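Local coordinates for L-tyrosine isonitrile synthase (Pseudomonas aeruginosa, PDB 3E59), which converts the amino group of L-tyrosine into an isonitrile, taking the carbon from C2 of ribulose 5-phosphate, in the biosynthesis of paerucumarin, at residues A51-A56 with F248-R253; I60-P65 with P106-T111. All coordinates share one frame; numbering follows the deposited sequence.

Contact 1 of 2, residues A51-A56 with F248-R253. With PO4 (phosphate ion), chain E.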
loop_
_atom_site.group_PDB
_atom_site.type_symbol
_atom_site.label_atom_id
_atom_site.label_comp_id
_atom_site.label_asym_id
_atom_site.label_seq_id
_atom_site.Cartn_x
_atom_site.Cartn_y
_atom_site.Cartn_z
ATOM N N ALA A 51 5.960 -18.579 12.145
ATOM C CA ALA A 51 6.619 -19.553 13.016
ATOM C C ALA A 51 8.042 -19.890 12.545
ATOM O O ALA A 51 8.901 -20.214 13.354
ATOM C CB ALA A 51 5.774 -20.814 13.136
ATOM N N ALA A 52 8.279 -19.796 11.239
ATOM C CA ALA A 52 9.607 -20.022 10.656
ATOM C C ALA A 52 10.660 -19.077 11.250
ATOM O O ALA A 52 11.754 -19.513 11.616
ATOM C CB ALA A 52 9.551 -19.883 9.150
ATOM N N PHE A 53 10.326 -17.791 11.348
ATOM C CA PHE A 53 11.222 -16.811 11.969
ATOM C C PHE A 53 11.442 -17.096 13.459
ATOM O O PHE A 53 12.575 -17.052 13.941
ATOM C CB PHE A 53 10.705 -15.378 11.760
ATOM C CG PHE A 53 10.751 -14.918 10.316
ATOM C CD1 PHE A 53 11.958 -14.533 9.730
ATOM C CD2 PHE A 53 9.584 -14.869 9.546
ATOM C CE1 PHE A 53 12.010 -14.120 8.392
ATOM C CE2 PHE A 53 9.626 -14.456 8.208
ATOM C CZ PHE A 53 10.840 -14.085 7.630
ATOM N N ILE A 54 10.352 -17.400 14.167
ATOM C CA ILE A 54 10.378 -17.614 15.621
ATOM C C ILE A 54 11.214 -18.838 16.016
ATOM O O ILE A 54 11.982 -18.787 16.983
ATOM C CB ILE A 54 8.943 -17.664 16.234
ATOM C CG1 ILE A 54 8.211 -16.341 15.967
ATOM C CG2 ILE A 54 8.997 -17.951 17.749
ATOM C CD1 ILE A 54 6.776 -16.314 16.429
ATOM N N GLU A 55 11.078 -19.916 15.242
ATOM C CA GLU A 55 11.847 -21.143 15.462
ATOM C C GLU A 55 13.345 -20.916 15.281
ATOM O O GLU A 55 14.155 -21.543 15.950
ATOM C CB GLU A 55 11.345 -22.269 14.549
ATOM C CG GLU A 55 10.130 -23.017 15.125
ATOM C CD GLU A 55 9.253 -23.708 14.069
ATOM O OE1 GLU A 55 9.516 -23.566 12.844
ATOM O OE2 GLU A 55 8.279 -24.385 14.484
ATOM N N ALA A 56 13.699 -19.991 14.392
ATOM C CA ALA A 56 15.099 -19.658 14.138
ATOM C C ALA A 56 15.635 -18.546 15.045
ATOM O O ALA A 56 16.785 -18.131 14.897
ATOM C CB ALA A 56 15.299 -19.301 12.662
ATOM N N PHE A 248 12.962 -11.662 -1.042
ATOM C CA PHE A 248 12.632 -11.933 0.370
ATOM C C PHE A 248 11.640 -13.088 0.475
ATOM O O PHE A 248 10.477 -12.862 0.818
ATOM C CB PHE A 248 12.000 -10.698 1.047
ATOM C CG PHE A 248 12.764 -9.420 0.841
ATOM C CD1 PHE A 248 14.026 -9.242 1.420
ATOM C CD2 PHE A 248 12.220 -8.388 0.075
ATOM C CE1 PHE A 248 14.741 -8.059 1.223
ATOM C CE2 PHE A 248 12.919 -7.203 -0.131
ATOM C CZ PHE A 248 14.188 -7.035 0.443
ATOM N N PRO A 249 12.089 -14.329 0.196
ATOM C CA PRO A 249 11.155 -15.469 0.114
ATOM C C PRO A 249 10.303 -15.726 1.376
ATOM O O PRO A 249 9.106 -16.013 1.261
ATOM C CB PRO A 249 12.085 -16.661 -0.161
ATOM C CG PRO A 249 13.315 -16.050 -0.772
ATOM C CD PRO A 249 13.484 -14.760 -0.034
ATOM N N ARG A 250 10.899 -15.596 2.555
ATOM C CA ARG A 250 10.230 -15.997 3.789
ATOM C C ARG A 250 9.374 -14.896 4.420
ATOM O O ARG A 250 8.453 -15.186 5.181
ATOM C CB ARG A 250 11.244 -16.516 4.809
ATOM C CG ARG A 250 12.159 -17.642 4.288
ATOM C CD ARG A 250 12.987 -18.221 5.438
ATOM N NE ARG A 250 13.853 -17.205 6.033
ATOM C CZ ARG A 250 14.152 -17.111 7.326
ATOM N NH1 ARG A 250 13.656 -17.974 8.210
ATOM N NH2 ARG A 250 14.947 -16.133 7.738
ATOM N N ALA A 251 9.672 -13.644 4.097
ATOM C CA ALA A 251 8.993 -12.508 4.709
ATOM C C ALA A 251 7.478 -12.670 4.638
ATOM O O ALA A 251 6.934 -13.186 3.639
ATOM C CB ALA A 251 9.411 -11.205 4.039
ATOM N N ILE A 252 6.812 -12.228 5.704
ATOM C CA ILE A 252 5.360 -12.155 5.736
ATOM C C ILE A 252 4.979 -11.038 4.787
ATOM O O ILE A 252 5.486 -9.920 4.890
ATOM C CB ILE A 252 4.800 -11.879 7.171
ATOM C CG1 ILE A 252 5.448 -12.792 8.233
ATOM C CG2 ILE A 252 3.264 -11.954 7.198
ATOM C CD1 ILE A 252 5.455 -14.264 7.907
ATOM N N ARG A 253 4.100 -11.363 3.847
ATOM C CA ARG A 253 3.722 -10.458 2.785
ATOM C C ARG A 253 2.495 -9.588 3.163
ATOM O O ARG A 253 1.341 -10.060 3.153
ATOM C CB ARG A 253 3.475 -11.282 1.514
ATOM C CG ARG A 253 3.079 -10.492 0.264
ATOM C CD ARG A 253 4.131 -9.449 -0.206
ATOM N NE ARG A 253 3.913 -9.186 -1.629
ATOM C CZ ARG A 253 2.920 -8.440 -2.098
ATOM N NH1 ARG A 253 2.079 -7.854 -1.256
ATOM N NH2 ARG A 253 2.758 -8.289 -3.399
HETATM P P PO4 E . -0.415 -6.331 -4.089
HETATM O O1 PO4 E . -1.896 -6.580 -4.238
HETATM O O2 PO4 E . -0.064 -5.091 -4.892
HETATM O O3 PO4 E . -0.082 -6.145 -2.592
HETATM O O4 PO4 E . 0.366 -7.478 -4.670
#

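Contact 2 of 2, residues I60-P65 with P106-T111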
loop_
_atom_site.group_PDB
_atom_site.type_symbol
_atom_site.label_atom_id
_atom_site.label_comp_id
_atom_site.label_asym_id
_atom_site.label_seq_id
_atom_site.Cartn_x
_atom_site.Cartn_y
_atom_site.Cartn_z
ATOM N N ILE A 60 11.079 -11.169 12.932
ATOM C CA ILE A 60 10.064 -11.447 11.912
ATOM C C ILE A 60 10.112 -10.366 10.817
ATOM O O ILE A 60 9.970 -9.172 11.100
ATOM C CB ILE A 60 8.653 -11.546 12.536
ATOM C CG1 ILE A 60 8.651 -12.546 13.700
ATOM C CG2 ILE A 60 7.594 -11.938 11.474
ATOM C CD1 ILE A 60 7.523 -12.313 14.688
ATOM N N GLU A 61 10.339 -10.790 9.574
ATOM C CA GLU A 61 10.360 -9.878 8.426
ATOM C C GLU A 61 8.975 -9.768 7.788
ATOM O O GLU A 61 8.295 -10.789 7.541
ATOM C CB GLU A 61 11.377 -10.338 7.364
ATOM C CG GLU A 61 12.833 -10.411 7.842
ATOM C CD GLU A 61 13.761 -11.131 6.842
ATOM O OE1 GLU A 61 13.673 -10.869 5.619
ATOM O OE2 GLU A 61 14.589 -11.962 7.286
ATOM N N PHE A 62 8.578 -8.516 7.546
ATOM C CA PHE A 62 7.404 -8.146 6.762
ATOM C C PHE A 62 7.851 -7.356 5.529
ATOM O O PHE A 62 8.730 -6.496 5.613
ATOM C CB PHE A 62 6.403 -7.295 7.589
ATOM C CG PHE A 62 5.889 -7.991 8.820
ATOM C CD1 PHE A 62 6.564 -7.873 10.038
ATOM C CD2 PHE A 62 4.734 -8.771 8.768
ATOM C CE1 PHE A 62 6.108 -8.534 11.187
ATOM C CE2 PHE A 62 4.271 -9.431 9.896
ATOM C CZ PHE A 62 4.962 -9.324 11.111
ATOM N N VAL A 63 7.230 -7.664 4.391
ATOM C CA VAL A 63 7.391 -6.908 3.154
ATOM C C VAL A 63 6.066 -6.227 2.847
ATOM O O VAL A 63 5.013 -6.861 2.914
ATOM C CB VAL A 63 7.836 -7.833 2.003
ATOM C CG1 VAL A 63 7.514 -7.230 0.635
ATOM C CG2 VAL A 63 9.334 -8.124 2.143
ATOM N N LEU A 64 6.128 -4.936 2.527
ATOM C CA LEU A 64 4.938 -4.142 2.218
ATOM C C LEU A 64 5.113 -3.276 0.960
ATOM O O LEU A 64 5.777 -2.234 1.019
ATOM C CB LEU A 64 4.607 -3.236 3.419
ATOM C CG LEU A 64 3.450 -2.224 3.269
ATOM C CD1 LEU A 64 2.165 -2.893 2.778
ATOM C CD2 LEU A 64 3.206 -1.452 4.566
ATOM N N PRO A 65 4.524 -3.696 -0.182
ATOM C CA PRO A 65 4.518 -2.828 -1.354
ATOM C C PRO A 65 3.509 -1.698 -1.149
ATOM O O PRO A 65 2.290 -1.954 -1.040
ATOM C CB PRO A 65 4.064 -3.769 -2.490
ATOM C CG PRO A 65 4.147 -5.147 -1.924
ATOM C CD PRO A 65 3.856 -4.976 -0.476
ATOM N N PRO A 106 13.483 -10.889 19.731
ATOM C CA PRO A 106 14.124 -10.541 18.444
ATOM C C PRO A 106 13.349 -9.498 17.619
ATOM O O PRO A 106 13.949 -8.767 16.814
ATOM C CB PRO A 106 14.179 -11.887 17.710
ATOM C CG PRO A 106 14.198 -12.907 18.824
ATOM C CD PRO A 106 13.234 -12.342 19.832
ATOM N N GLY A 107 12.034 -9.441 17.823
ATOM C CA GLY A 107 11.210 -8.369 17.293
ATOM C C GLY A 107 10.749 -8.591 15.868
ATOM O O GLY A 107 10.581 -9.728 15.420
ATOM N N ALA A 108 10.548 -7.485 15.163
ATOM C CA ALA A 108 10.031 -7.504 13.810
ATOM C C ALA A 108 10.496 -6.282 13.013
ATOM O O ALA A 108 10.851 -5.235 13.565
ATOM C CB ALA A 108 8.498 -7.599 13.824
ATOM N N LYS A 109 10.463 -6.439 11.701
ATOM C CA LYS A 109 10.966 -5.463 10.772
ATOM C C LYS A 109 9.929 -5.387 9.661
ATOM O O LYS A 109 9.425 -6.417 9.212
ATOM C CB LYS A 109 12.298 -5.992 10.237
ATOM C CG LYS A 109 13.123 -5.050 9.400
ATOM C CD LYS A 109 14.345 -5.804 8.894
ATOM C CE LYS A 109 15.387 -4.877 8.306
ATOM N NZ LYS A 109 16.741 -5.456 8.571
ATOM N N ILE A 110 9.568 -4.172 9.258
ATOM C CA ILE A 110 8.733 -3.994 8.064
ATOM C C ILE A 110 9.523 -3.218 7.023
ATOM O O ILE A 110 9.958 -2.078 7.268
ATOM C CB ILE A 110 7.384 -3.272 8.350
ATOM C CG1 ILE A 110 6.532 -4.086 9.325
ATOM C CG2 ILE A 110 6.590 -3.021 7.018
ATOM C CD1 ILE A 110 5.265 -3.335 9.836
ATOM N N THR A 111 9.720 -3.848 5.869
ATOM C CA THR A 111 10.359 -3.169 4.757
ATOM C C THR A 111 9.283 -2.653 3.813
ATOM O O THR A 111 8.528 -3.433 3.218
ATOM C CB THR A 111 11.348 -4.083 4.008
ATOM O OG1 THR A 111 12.312 -4.587 4.938
ATOM C CG2 THR A 111 12.074 -3.305 2.915
#

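Contact 1 of 2, residues A51-A56 with F248-R253
F53, on the last turns of helix 35-55, pushes its ring against the backbone of R250 and A251, and this is the tightly packed side of the contact. CE2 of F53 lies 3.3 Å from the carbonyl O of R250, and CZ of F53 is 3.7 Å from A251 N, which sits at the ring edge in its plane. CG of F53 stands anti to the carbonyl carbon (chi1 -68°), a setting that carries the ring toward the loop. Deeper in, CD1 of I252 reaches F53 CE2 at 4.2 Å. The loop leads from helix 219-247 into strand 252-255, and the contact sets the C-terminal turn of helix 35-55 against this loop and the first residue of the strand, in the parallel sheet of this isocyanide synthase. On the exposed side the chain of R250 bends at chi3 (-61°) and brings one guanidinium face, toward its rim, over F53 CE1, which lies 3.6 Å from R250 NH2, the two planes inclined at 44°. A salt bridge from R250 NH2 to E58 holds that group. No hydrogen bond joins the two segments. Beyond the contact, R253 grips a phosphate ion, probably from the crystallisation liquor, through NH1 and NH2; S255, H257, Q259 and K265 also bind it.

Contact 2 of 2, residues I60-P65 with P106-T111
Strands 60-64 and 108-111 run parallel, their axes 4.7 Å apart and 18° from alignment, with I60 beside A108 and V63 beside T111. Five backbone hydrogen bonds form the parallel ladder: I60 and F62 each donate and accept, and L64 donates. I60 N binds G107 O at 2.9 Å, and at the far end L64 N binds T111 O, also at 2.9 Å. Between them, the T111 N to F62 O bond is nearly straight at the hydrogen (175°). The CA of A108 adds a CA-H...O contact of 3.2 Å to I60 O. Side chains of I60, F62, A108 and I110 share one face of the sheet. F62, its CG beside the backbone N (chi1 -59°), turns its ring edge to the neighbouring strand: CE1 of F62 meets A108 CB at 3.7 Å in the ring plane, while CG1 of I110 comes within 3.7 Å of F62 CB. Farther along, L64 CB packs on I110 CG2 at 4.1 Å. The other face carries E61, K109, V63 and T111. Helix 84-103 packs on the apolar face, I100 against I60 and F62, C97 against I110 and L93 against L64; strands 252-255 and 149-151 flank the pair in the sheet.

From the N terminus, helix 35-55 supplies the first segment of contact 1 and leads almost directly into strand 60-64, the first of contact 2. The chain then passes through helix 84-103 and returns as strand 108-112, where contact 2 closes a right-handed beta-alpha-beta crossover. Contact 1 closes much later, after helix 219-247, so the short loop lies wholly within the long one. The two meet at strand 60-64, which pairs with strand 108-112 on one edge and strand 252-255 on the other: I252 exchanges backbone hydrogen bonds with E61 and V63. Together they tie the end of helix 35-55 to three adjacent strands of the parallel sheet, 252-255, 60-64 and 108-112.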